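Local atomic coordinates of activator of 2-hydroxyisocaproyl-CoA dehydratase (Clostridium difficile, PDB entry 4EHU), a protein that couples ATP hydrolysis to the transfer of one electron to (R)-2-hydroxyisocaproyl-CoA dehydratase, activating that enzyme for leucine fermentation. Residues 84-95 with 107-115; 208-218 with 232-243. One frame throughout, in Å; residues are numbered along the deposited sequence.

Contact 1: 84-95 with 107-115; sequences ARGVNFIIPETR and VLKLDNNGR
In this actin-fold ATPase, helix 79-90 packs on one face of a five-stranded mixed sheet, and Ala-84 and Asn-88 on that helix meet Leu-110 and Gly-114 at the end of strand 105-110. The CB of Ala-84 rests 4.2 Å from Leu-110 CD2 and touches Leu-108 CD2 as well, a small side chain that lets the helix settle onto two leucines. One turn on, Asn-88 and Leu-110 approach from opposite directions: Leu-110 CD1 lies about equally far from Asn-88 ND2 (3.9 Å) and Asn-88 OD1, while Asn-88 ND2 reaches 3.5 Å from Gly-114 CA. Gly-114 ends the type I turn 111-114 with a positive phi (90°), and a CB there would collide with that amide nitrogen, so glycine suits the place twice over.

Arg-95 supplies the rest. Its carbonyl O accepts a nearly straight bond from Leu-110 N (2.9 Å), which carries the antiparallel pairing one residue ahead of strand 96-100. The side chain bends at chi2 (-71°) and brings the guanidinium over the turn, where Asn-112 CA sits 3.6 Å above the centre of one face. Asn-112 OD1 is shared between Arg-95 NE and Arg-95 NH2, 2.8 Å from each, through two weak, bent bonds; amide and guanidinium planes stand 56° apart. A straighter bond runs from Arg-95 NH1 to Thr-94 O, which lies in the guanidinium plane but is met from above its own carbonyl plane.

Asp-111 shapes the turn from within: its OD1 takes the N-H groups of Asn-113 and Arg-115 from opposite faces of the carboxylate, the first of these forming an Asx turn. This Asx-stabilised turn closes the beta hairpin of strands 105-110 and 116-122, with helix 79-90 packed on the sheet of the actin-like fold.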
loop_
_atom_site.group_PDB
_atom_site.type_symbol
_atom_site.label_atom_id
_atom_site.label_comp_id
_atom_site.label_asym_id
_atom_site.label_seq_id
_atom_site.Cartn_x
_atom_site.Cartn_y
_atom_site.Cartn_z
ATOM N N ALA A 84 -16.317 7.160 20.029
ATOM C CA ALA A 84 -17.018 8.409 20.310
ATOM C C ALA A 84 -17.453 8.476 21.774
ATOM O O ALA A 84 -17.285 9.517 22.415
ATOM C CB ALA A 84 -18.218 8.576 19.397
ATOM N N ARG A 85 -17.985 7.374 22.300
ATOM C CA ARG A 85 -18.459 7.354 23.680
ATOM C C ARG A 85 -17.295 7.558 24.641
ATOM O O ARG A 85 -17.399 8.322 25.615
ATOM C CB ARG A 85 -19.152 6.006 23.941
ATOM C CG ARG A 85 -19.703 5.849 25.370
ATOM C CD ARG A 85 -20.829 6.835 25.650
ATOM N NE ARG A 85 -21.302 6.737 27.036
ATOM C CZ ARG A 85 -22.115 5.787 27.476
ATOM N NH1 ARG A 85 -22.558 4.857 26.639
ATOM N NH2 ARG A 85 -22.496 5.768 28.758
ATOM N N GLY A 86 -16.192 6.862 24.374
ATOM C CA GLY A 86 -15.001 6.969 25.201
ATOM C C GLY A 86 -14.423 8.383 25.190
ATOM O O GLY A 86 -14.143 8.964 26.253
ATOM N N VAL A 87 -14.278 8.952 24.003
ATOM C CA VAL A 87 -13.742 10.302 23.892
ATOM C C VAL A 87 -14.675 11.303 24.585
ATOM O O VAL A 87 -14.215 12.165 25.314
ATOM C CB VAL A 87 -13.539 10.694 22.421
ATOM C CG1 VAL A 87 -13.244 12.185 22.297
ATOM C CG2 VAL A 87 -12.420 9.867 21.828
ATOM N N ASN A 88 -15.974 11.215 24.338
ATOM C CA ASN A 88 -16.897 12.186 24.936
ATOM C C ASN A 88 -16.897 12.134 26.471
ATOM O O ASN A 88 -17.187 13.129 27.123
ATOM C CB ASN A 88 -18.310 11.996 24.418
ATOM C CG ASN A 88 -18.471 12.451 22.998
ATOM O OD1 ASN A 88 -17.903 13.469 22.591
ATOM N ND2 ASN A 88 -19.258 11.698 22.224
ATOM N N PHE A 89 -16.596 10.964 27.032
ATOM C CA PHE A 89 -16.498 10.792 28.485
ATOM C C PHE A 89 -15.300 11.570 29.070
ATOM O O PHE A 89 -15.363 12.050 30.229
ATOM C CB PHE A 89 -16.403 9.292 28.786
ATOM C CG PHE A 89 -16.275 8.951 30.252
ATOM C CD1 PHE A 89 -17.391 8.871 31.066
ATOM C CD2 PHE A 89 -15.033 8.670 30.787
ATOM C CE1 PHE A 89 -17.267 8.535 32.420
ATOM C CE2 PHE A 89 -14.902 8.335 32.125
ATOM C CZ PHE A 89 -16.021 8.264 32.936
ATOM N N ILE A 90 -14.230 11.705 28.280
ATOM C CA ILE A 90 -12.974 12.311 28.738
ATOM C C ILE A 90 -12.797 13.768 28.342
ATOM O O ILE A 90 -12.233 14.546 29.107
ATOM C CB ILE A 90 -11.741 11.623 28.119
ATOM C CG1 ILE A 90 -11.667 10.152 28.492
ATOM C CG2 ILE A 90 -10.446 12.339 28.576
ATOM C CD1 ILE A 90 -10.593 9.431 27.713
ATOM N N ILE A 91 -13.226 14.116 27.129
ATOM C CA ILE A 91 -12.931 15.423 26.545
ATOM C C ILE A 91 -14.229 16.071 26.093
ATOM O O ILE A 91 -14.848 15.613 25.130
ATOM C CB ILE A 91 -11.995 15.278 25.316
ATOM C CG1 ILE A 91 -10.649 14.703 25.760
ATOM C CG2 ILE A 91 -11.803 16.630 24.621
ATOM C CD1 ILE A 91 -9.864 14.077 24.661
ATOM N N PRO A 92 -14.656 17.139 26.795
ATOM C CA PRO A 92 -15.885 17.857 26.452
ATOM C C PRO A 92 -15.803 18.600 25.120
ATOM O O PRO A 92 -14.715 18.980 24.686
ATOM C CB PRO A 92 -16.040 18.866 27.605
ATOM C CG PRO A 92 -15.272 18.267 28.736
ATOM C CD PRO A 92 -14.086 17.609 28.068
ATOM N N GLU A 93 -16.960 18.780 24.490
ATOM C CA GLU A 93 -17.073 19.633 23.317
ATOM C C GLU A 93 -16.311 19.037 22.132
ATOM O O GLU A 93 -15.818 19.774 21.293
ATOM C CB GLU A 93 -16.510 21.019 23.620
ATOM C CG GLU A 93 -17.060 21.626 24.901
ATOM C CD GLU A 93 -18.569 21.668 24.909
ATOM O OE1 GLU A 93 -19.164 21.861 23.828
ATOM O OE2 GLU A 93 -19.161 21.495 25.992
ATOM N N THR A 94 -16.221 17.710 22.072
ATOM C CA THR A 94 -15.538 17.072 20.936
ATOM C C THR A 94 -16.438 17.002 19.694
ATOM O O THR A 94 -17.585 16.549 19.772
ATOM C CB THR A 94 -15.071 15.647 21.277
ATOM O OG1 THR A 94 -14.076 15.687 22.299
ATOM C CG2 THR A 94 -14.450 14.991 20.035
ATOM N N ARG A 95 -15.904 17.422 18.542
ATOM C CA ARG A 95 -16.663 17.395 17.287
ATOM C C ARG A 95 -15.950 16.656 16.157
ATOM O O ARG A 95 -16.597 16.233 15.191
ATOM C CB ARG A 95 -17.010 18.810 16.829
ATOM C CG ARG A 95 -17.836 19.617 17.844
ATOM C CD ARG A 95 -19.259 19.118 17.973
ATOM N NE ARG A 95 -20.046 19.939 18.892
ATOM C CZ ARG A 95 -20.189 19.699 20.195
ATOM N NH1 ARG A 95 -19.601 18.655 20.761
ATOM N NH2 ARG A 95 -20.927 20.508 20.941
ATOM N N VAL A 107 -12.050 8.949 10.508
ATOM C CA VAL A 107 -12.363 10.296 10.933
ATOM C C VAL A 107 -13.856 10.440 11.139
ATOM O O VAL A 107 -14.660 10.203 10.219
ATOM C CB VAL A 107 -11.866 11.348 9.931
ATOM C CG1 VAL A 107 -12.212 12.743 10.428
ATOM C CG2 VAL A 107 -10.363 11.207 9.740
ATOM N N LEU A 108 -14.219 10.796 12.364
ATOM C CA LEU A 108 -15.608 10.896 12.769
ATOM C C LEU A 108 -15.937 12.345 12.992
ATOM O O LEU A 108 -15.183 13.074 13.691
ATOM C CB LEU A 108 -15.832 10.161 14.103
ATOM C CG LEU A 108 -15.822 8.631 14.115
ATOM C CD1 LEU A 108 -14.442 8.067 13.817
ATOM C CD2 LEU A 108 -16.322 8.161 15.509
ATOM N N LYS A 109 -17.059 12.776 12.445
ATOM C CA LYS A 109 -17.602 14.075 12.780
ATOM C C LYS A 109 -18.831 13.839 13.634
ATOM O O LYS A 109 -19.695 13.042 13.284
ATOM C CB LYS A 109 -17.973 14.869 11.521
ATOM C CG LYS A 109 -18.699 16.162 11.823
ATOM C CD LYS A 109 -18.945 16.983 10.561
ATOM C CE LYS A 109 -18.883 18.472 10.833
ATOM N NZ LYS A 109 -17.556 19.045 10.470
ATOM N N LEU A 110 -18.904 14.517 14.771
ATOM C CA LEU A 110 -20.008 14.319 15.704
ATOM C C LEU A 110 -20.860 15.574 15.787
ATOM O O LEU A 110 -20.350 16.684 15.607
ATOM C CB LEU A 110 -19.471 14.031 17.112
ATOM C CG LEU A 110 -18.454 12.898 17.214
ATOM C CD1 LEU A 110 -18.029 12.705 18.679
ATOM C CD2 LEU A 110 -19.034 11.609 16.639
ATOM N N ASP A 111 -22.144 15.396 16.086
ATOM C CA ASP A 111 -23.030 16.529 16.346
ATOM C C ASP A 111 -22.887 16.947 17.803
ATOM O O ASP A 111 -22.025 16.433 18.505
ATOM C CB ASP A 111 -24.498 16.227 15.990
ATOM C CG ASP A 111 -25.142 15.130 16.860
ATOM O OD1 ASP A 111 -24.597 14.705 17.896
ATOM O OD2 ASP A 111 -26.232 14.656 16.486
ATOM N N ASN A 112 -23.745 17.851 18.256
ATOM C CA ASN A 112 -23.628 18.374 19.619
ATOM C C ASN A 112 -24.023 17.346 20.672
ATOM O O ASN A 112 -23.848 17.568 21.870
ATOM C CB ASN A 112 -24.458 19.649 19.773
ATOM C CG ASN A 112 -23.882 20.810 18.987
ATOM O OD1 ASN A 112 -22.675 20.875 18.759
ATOM N ND2 ASN A 112 -24.738 21.733 18.568
ATOM N N ASN A 113 -24.548 16.208 20.231
ATOM C CA ASN A 113 -24.975 15.181 21.159
ATOM C C ASN A 113 -23.972 14.037 21.232
ATOM O O ASN A 113 -24.162 13.089 21.991
ATOM C CB ASN A 113 -26.348 14.644 20.756
ATOM C CG ASN A 113 -27.293 15.745 20.312
ATOM O OD1 ASN A 113 -27.773 16.535 21.125
ATOM N ND2 ASN A 113 -27.558 15.806 19.015
ATOM N N GLY A 114 -22.915 14.122 20.425
ATOM C CA GLY A 114 -21.905 13.084 20.386
ATOM C C GLY A 114 -22.230 12.017 19.365
ATOM O O GLY A 114 -21.552 10.993 19.309
ATOM N N ARG A 115 -23.273 12.255 18.571
ATOM C CA ARG A 115 -23.699 11.300 17.537
ATOM C C ARG A 115 -22.993 11.509 16.195
ATOM O O ARG A 115 -22.654 12.617 15.820
ATOM C CB ARG A 115 -25.203 11.414 17.330
ATOM C CG ARG A 115 -25.987 11.444 18.649
ATOM C CD ARG A 115 -27.431 11.030 18.474
ATOM N NE ARG A 115 -27.611 9.619 18.802
ATOM C CZ ARG A 115 -28.052 9.168 19.971
ATOM N NH1 ARG A 115 -28.382 10.016 20.937
ATOM N NH2 ARG A 115 -28.172 7.863 20.170
#

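Contact 2: 208-218 with 232-243; sequences RNVVMVGGVAR and TEIIVPDIPQLT. With ANP (phosphoaminophosphonic acid-adenylate ester), chain D.
Arg-218 and Gln-241 meet beside the nucleotide analogue, each presenting a different part of itself to it. Gln-241, extended from a CG anti to the backbone N (chi1 -168°), divides its amide between two partners: NE2 donates to the alpha-phosphate oxygen ANP O1A (2.9 Å, 170°), while OE1 accepts from Arg-218 NH1 in the carbonyl plane. An amide suits this place because it can donate and accept at once. Held this way, the Arg-218 guanidinium lies with ANP N6 3.2 Å above the centre of one face, so the arginine packs on the adenine. Gly-215 N reaches the second non-bridging alpha-phosphate oxygen, ANP O2A, at 2.8 Å; a side chain here would strike both the ribose O4' and the amide of Gln-241.

Behind this shell, Gly-214 N bonds to Pro-240 O (2.9 Å), met from above the carbonyl plane, which ties the glycine turn to the loop carrying Gln-241. The Pro-240 ring packs on the 3-10 segment 216-218, its CB 3.7 Å from Ala-217 CB and its CG against Arg-218 CG. Farther back, the two segments run parallel, though strand 234-235 is short and weakly bonded: Ile-235 N donates to Val-210 O (2.8 Å), and Ile-235 O receives Met-212 N. Pro-237, with no N-H to give, ends this pairing and sets its CD against Met-212 O, a buried carbonyl without a polar partner. At the far end a water bridges Val-210 N and Glu-233 O.

Apolar side chains line both sheet faces. Val-211, Val-213 and Pro-237 pack toward helix 79-90, and Met-212, Ile-234 and Val-236 toward helix 220-230, the crossover of this beta-alpha-beta unit. Strand 234-235 forms the sheet's edge within the chain, and strand 96-100 flanks 210-213 on its other side.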
loop_
_atom_site.group_PDB
_atom_site.type_symbol
_atom_site.label_atom_id
_atom_site.label_comp_id
_atom_site.label_asym_id
_atom_site.label_seq_id
_atom_site.Cartn_x
_atom_site.Cartn_y
_atom_site.Cartn_z
ATOM N N ARG A 208 -13.609 21.944 15.888
ATOM C CA ARG A 208 -13.109 21.775 17.252
ATOM C C ARG A 208 -14.229 21.320 18.197
ATOM O O ARG A 208 -15.388 21.662 17.993
ATOM C CB ARG A 208 -12.510 23.085 17.757
ATOM C CG ARG A 208 -11.432 23.624 16.856
ATOM C CD ARG A 208 -10.817 24.891 17.427
ATOM N NE ARG A 208 -9.928 24.600 18.547
ATOM C CZ ARG A 208 -9.255 25.524 19.226
ATOM N NH1 ARG A 208 -9.378 26.802 18.902
ATOM N NH2 ARG A 208 -8.463 25.171 20.230
ATOM N N ASN A 209 -13.887 20.566 19.239
ATOM C CA ASN A 209 -12.518 20.164 19.520
ATOM C C ASN A 209 -12.151 18.962 18.675
ATOM O O ASN A 209 -12.995 18.096 18.423
ATOM C CB ASN A 209 -12.363 19.774 20.985
ATOM C CG ASN A 209 -12.384 20.976 21.918
ATOM O OD1 ASN A 209 -11.827 22.022 21.598
ATOM N ND2 ASN A 209 -13.015 20.823 23.073
ATOM N N VAL A 210 -10.891 18.920 18.243
ATOM C CA VAL A 210 -10.368 17.816 17.450
ATOM C C VAL A 210 -9.584 16.932 18.389
ATOM O O VAL A 210 -8.683 17.408 19.094
ATOM C CB VAL A 210 -9.444 18.322 16.326
ATOM C CG1 VAL A 210 -8.896 17.162 15.514
ATOM C CG2 VAL A 210 -10.191 19.313 15.446
ATOM N N VAL A 211 -9.929 15.652 18.420
ATOM C CA VAL A 211 -9.277 14.721 19.314
ATOM C C VAL A 211 -8.672 13.582 18.524
ATOM O O VAL A 211 -9.326 13.021 17.652
ATOM C CB VAL A 211 -10.283 14.134 20.327
ATOM C CG1 VAL A 211 -9.617 13.040 21.182
ATOM C CG2 VAL A 211 -10.874 15.273 21.206
ATOM N N MET A 212 -7.423 13.236 18.815
ATOM C CA MET A 212 -6.820 12.052 18.206
ATOM C C MET A 212 -6.762 10.893 19.201
ATOM O O MET A 212 -6.404 11.061 20.367
ATOM C CB MET A 212 -5.416 12.321 17.662
ATOM C CG MET A 212 -4.886 11.145 16.827
ATOM S SD MET A 212 -3.241 11.380 16.140
ATOM C CE MET A 212 -3.553 12.946 15.327
ATOM N N VAL A 213 -7.122 9.714 18.707
ATOM C CA VAL A 213 -7.092 8.486 19.476
ATOM C C VAL A 213 -6.476 7.367 18.624
ATOM O O VAL A 213 -6.083 7.588 17.464
ATOM C CB VAL A 213 -8.527 8.072 19.890
ATOM C CG1 VAL A 213 -9.151 9.206 20.686
ATOM C CG2 VAL A 213 -9.374 7.728 18.652
ATOM N N GLY A 214 -6.380 6.176 19.214
ATOM C CA GLY A 214 -5.684 5.077 18.569
ATOM C C GLY A 214 -4.248 5.011 19.049
ATOM O O GLY A 214 -3.720 5.972 19.652
ATOM N N GLY A 215 -3.604 3.886 18.754
ATOM C CA GLY A 215 -2.244 3.655 19.220
ATOM C C GLY A 215 -1.272 4.645 18.578
ATOM O O GLY A 215 -0.287 5.030 19.210
ATOM N N VAL A 216 -1.554 5.061 17.342
ATOM C CA VAL A 216 -0.667 5.986 16.640
ATOM C C VAL A 216 -0.690 7.358 17.298
ATOM O O VAL A 216 0.273 8.125 17.181
ATOM C CB VAL A 216 -1.024 6.075 15.146
ATOM C CG1 VAL A 216 -0.187 7.140 14.423
ATOM C CG2 VAL A 216 -0.810 4.714 14.508
ATOM N N ALA A 217 -1.762 7.675 18.019
ATOM C CA ALA A 217 -1.802 8.957 18.750
ATOM C C ALA A 217 -0.829 9.000 19.931
ATOM O O ALA A 217 -0.591 10.068 20.514
ATOM C CB ALA A 217 -3.218 9.260 19.228
ATOM N N ARG A 218 -0.278 7.848 20.306
ATOM C CA ARG A 218 0.787 7.821 21.301
ATOM C C ARG A 218 2.101 8.383 20.738
ATOM O O ARG A 218 3.018 8.663 21.509
ATOM C CB ARG A 218 1.026 6.399 21.801
ATOM C CG ARG A 218 -0.174 5.810 22.509
ATOM C CD ARG A 218 0.082 4.366 22.878
ATOM N NE ARG A 218 1.052 4.221 23.952
ATOM C CZ ARG A 218 1.476 3.038 24.382
ATOM N NH1 ARG A 218 1.029 1.921 23.805
ATOM N NH2 ARG A 218 2.345 2.968 25.373
ATOM N N THR A 232 -4.905 23.186 13.119
ATOM C CA THR A 232 -5.833 23.216 14.252
ATOM C C THR A 232 -5.170 22.520 15.428
ATOM O O THR A 232 -4.432 21.545 15.220
ATOM C CB THR A 232 -7.136 22.459 13.893
ATOM O OG1 THR A 232 -7.662 22.979 12.665
ATOM C CG2 THR A 232 -8.165 22.585 14.980
ATOM N N GLU A 233 -5.424 23.007 16.642
ATOM C CA GLU A 233 -4.972 22.315 17.852
ATOM C C GLU A 233 -5.640 20.950 17.926
ATOM O O GLU A 233 -6.808 20.807 17.568
ATOM C CB GLU A 233 -5.324 23.100 19.118
ATOM C CG GLU A 233 -4.574 24.416 19.250
ATOM C CD GLU A 233 -4.424 24.858 20.693
ATOM O OE1 GLU A 233 -5.094 24.274 21.569
ATOM O OE2 GLU A 233 -3.627 25.782 20.952
ATOM N N ILE A 234 -4.885 19.955 18.375
ATOM C CA ILE A 234 -5.420 18.617 18.581
ATOM C C ILE A 234 -5.245 18.205 20.025
ATOM O O ILE A 234 -4.160 18.371 20.610
ATOM C CB ILE A 234 -4.703 17.602 17.680
ATOM C CG1 ILE A 234 -4.976 17.946 16.227
ATOM C CG2 ILE A 234 -5.196 16.171 17.991
ATOM C CD1 ILE A 234 -4.311 16.985 15.237
ATOM N N ILE A 235 -6.312 17.683 20.614
ATOM C CA ILE A 235 -6.277 17.204 21.979
ATOM C C ILE A 235 -6.061 15.705 21.933
ATOM O O ILE A 235 -6.667 15.014 21.112
ATOM C CB ILE A 235 -7.595 17.509 22.710
ATOM C CG1 ILE A 235 -7.816 19.023 22.780
ATOM C CG2 ILE A 235 -7.588 16.892 24.112
ATOM C CD1 ILE A 235 -9.214 19.413 23.266
ATOM N N VAL A 236 -5.179 15.202 22.783
ATOM C CA VAL A 236 -4.954 13.775 22.894
ATOM C C VAL A 236 -5.253 13.364 24.349
ATOM O O VAL A 236 -4.710 13.945 25.285
ATOM C CB VAL A 236 -3.502 13.386 22.530
ATOM C CG1 VAL A 236 -3.320 11.867 22.582
ATOM C CG2 VAL A 236 -3.130 13.894 21.129
ATOM N N PRO A 237 -6.126 12.373 24.548
ATOM C CA PRO A 237 -6.392 11.893 25.913
ATOM C C PRO A 237 -5.134 11.320 26.531
ATOM O O PRO A 237 -4.169 11.073 25.814
ATOM C CB PRO A 237 -7.413 10.764 25.709
ATOM C CG PRO A 237 -7.917 10.920 24.299
ATOM C CD PRO A 237 -6.834 11.589 23.520
ATOM N N ASP A 238 -5.128 11.131 27.857
ATOM C CA ASP A 238 -3.999 10.496 28.494
ATOM C C ASP A 238 -3.845 9.062 28.004
ATOM O O ASP A 238 -2.745 8.517 28.013
ATOM C CB ASP A 238 -4.166 10.519 30.023
ATOM C CG ASP A 238 -4.102 11.933 30.591
ATOM O OD1 ASP A 238 -3.403 12.784 29.996
ATOM O OD2 ASP A 238 -4.748 12.193 31.627
ATOM N N ILE A 239 -4.955 8.461 27.579
ATOM C CA ILE A 239 -4.987 7.038 27.202
ATOM C C ILE A 239 -5.558 6.826 25.795
ATOM O O ILE A 239 -6.550 6.131 25.613
ATOM C CB ILE A 239 -5.848 6.222 28.197
ATOM C CG1 ILE A 239 -7.207 6.905 28.419
ATOM C CG2 ILE A 239 -5.125 6.089 29.537
ATOM C CD1 ILE A 239 -8.264 6.002 29.123
ATOM N N PRO A 240 -4.922 7.422 24.779
ATOM C CA PRO A 240 -5.545 7.450 23.445
ATOM C C PRO A 240 -5.816 6.085 22.832
ATOM O O PRO A 240 -6.788 5.930 22.105
ATOM C CB PRO A 240 -4.502 8.186 22.582
ATOM C CG PRO A 240 -3.201 7.965 23.330
ATOM C CD PRO A 240 -3.569 8.015 24.780
ATOM N N GLN A 241 -4.978 5.100 23.117
ATOM C CA GLN A 241 -5.149 3.770 22.524
ATOM C C GLN A 241 -6.321 3.001 23.156
ATOM O O GLN A 241 -6.772 1.996 22.621
ATOM C CB GLN A 241 -3.860 2.959 22.680
ATOM C CG GLN A 241 -3.841 1.680 21.856
ATOM C CD GLN A 241 -2.478 1.034 21.853
ATOM O OE1 GLN A 241 -1.612 1.368 22.677
ATOM N NE2 GLN A 241 -2.266 0.112 20.918
ATOM N N LEU A 242 -6.816 3.508 24.279
ATOM C CA LEU A 242 -7.818 2.806 25.077
ATOM C C LEU A 242 -9.230 3.382 24.993
ATOM O O LEU A 242 -10.123 2.906 25.715
ATOM C CB LEU A 242 -7.375 2.821 26.544
ATOM C CG LEU A 242 -6.243 1.850 26.891
ATOM C CD1 LEU A 242 -5.525 2.297 28.155
ATOM C CD2 LEU A 242 -6.770 0.416 27.033
ATOM N N THR A 243 -9.457 4.389 24.151
ATOM C CA THR A 243 -10.766 5.045 24.160
ATOM C C THR A 243 -11.881 4.134 23.661
ATOM O O THR A 243 -13.045 4.286 24.069
ATOM C CB THR A 243 -10.777 6.337 23.331
ATOM O OG1 THR A 243 -10.186 6.094 22.056
ATOM C CG2 THR A 243 -9.954 7.439 24.047
HETATM P PG ANP D . -7.533 -0.929 13.765
HETATM O O1G ANP D . -8.319 -2.208 13.506
HETATM O O2G ANP D . -8.349 0.026 14.599
HETATM O O3G ANP D . -7.005 -0.313 12.530
HETATM P PB ANP D . -5.938 -1.378 16.302
HETATM O O1B ANP D . -5.426 -2.690 16.838
HETATM O O2B ANP D . -7.131 -0.763 17.035
HETATM N N3B ANP D . -6.162 -1.544 14.595
HETATM P PA ANP D . -4.316 0.574 17.718
HETATM O O1A ANP D . -4.221 -0.342 18.887
HETATM O O2A ANP D . -5.228 1.781 17.735
HETATM O O3A ANP D . -4.729 -0.290 16.410
HETATM O "O5'" ANP D . -2.873 1.096 17.243
HETATM C "C5'" ANP D . -1.873 0.166 16.814
HETATM C "C4'" ANP D . -0.569 0.922 16.579
HETATM O "O4'" ANP D . -0.267 2.043 17.396
HETATM C "C3'" ANP D . 0.664 0.346 15.909
HETATM O "O3'" ANP D . 0.419 0.074 14.522
HETATM C "C2'" ANP D . 1.719 1.424 16.179
HETATM O "O2'" ANP D . 2.070 2.162 14.995
HETATM C "C1'" ANP D . 1.110 2.382 17.203
HETATM N N9 ANP D . 1.728 2.291 18.539
HETATM C C8 ANP D . 1.556 1.308 19.447
HETATM N N7 ANP D . 2.234 1.585 20.588
HETATM C C5 ANP D . 2.843 2.781 20.394
HETATM C C6 ANP D . 3.700 3.666 21.186
HETATM N N6 ANP D . 4.064 3.291 22.436
HETATM N N1 ANP D . 4.107 4.831 20.621
HETATM C C2 ANP D . 3.745 5.203 19.385
HETATM N N3 ANP D . 2.970 4.438 18.601
HETATM C C4 ANP D . 2.497 3.249 19.052
HETATM O O HOH W 1 -9.260 21.194 18.715
#

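In the fold
Contacts 1 and 2 follow one another along the chain, their centres about 12 Å apart, and both belong to the five-stranded sheet ordered 116-122, 105-110, 96-100, 210-213, 234-235. Contact 1 involves its antiparallel hairpin side, contact 2 its parallel edge, and strand 96-100 lies between. Helix 79-90 spans both, and the loop after it joins them directly: Glu-93 O lies 2.9 Å from Asn-209 N, a probable hydrogen bond, while Thr-94 OG1 packs 3.4 Å from Val-211 CG2. The nucleotide is gripped at the far end of strand 210-213 from this junction: the ATP-binding residues Gly-215 and Gln-241 belong to contact 2, whereas contact 1 packs helix 79-90 and its loop on the hairpin side.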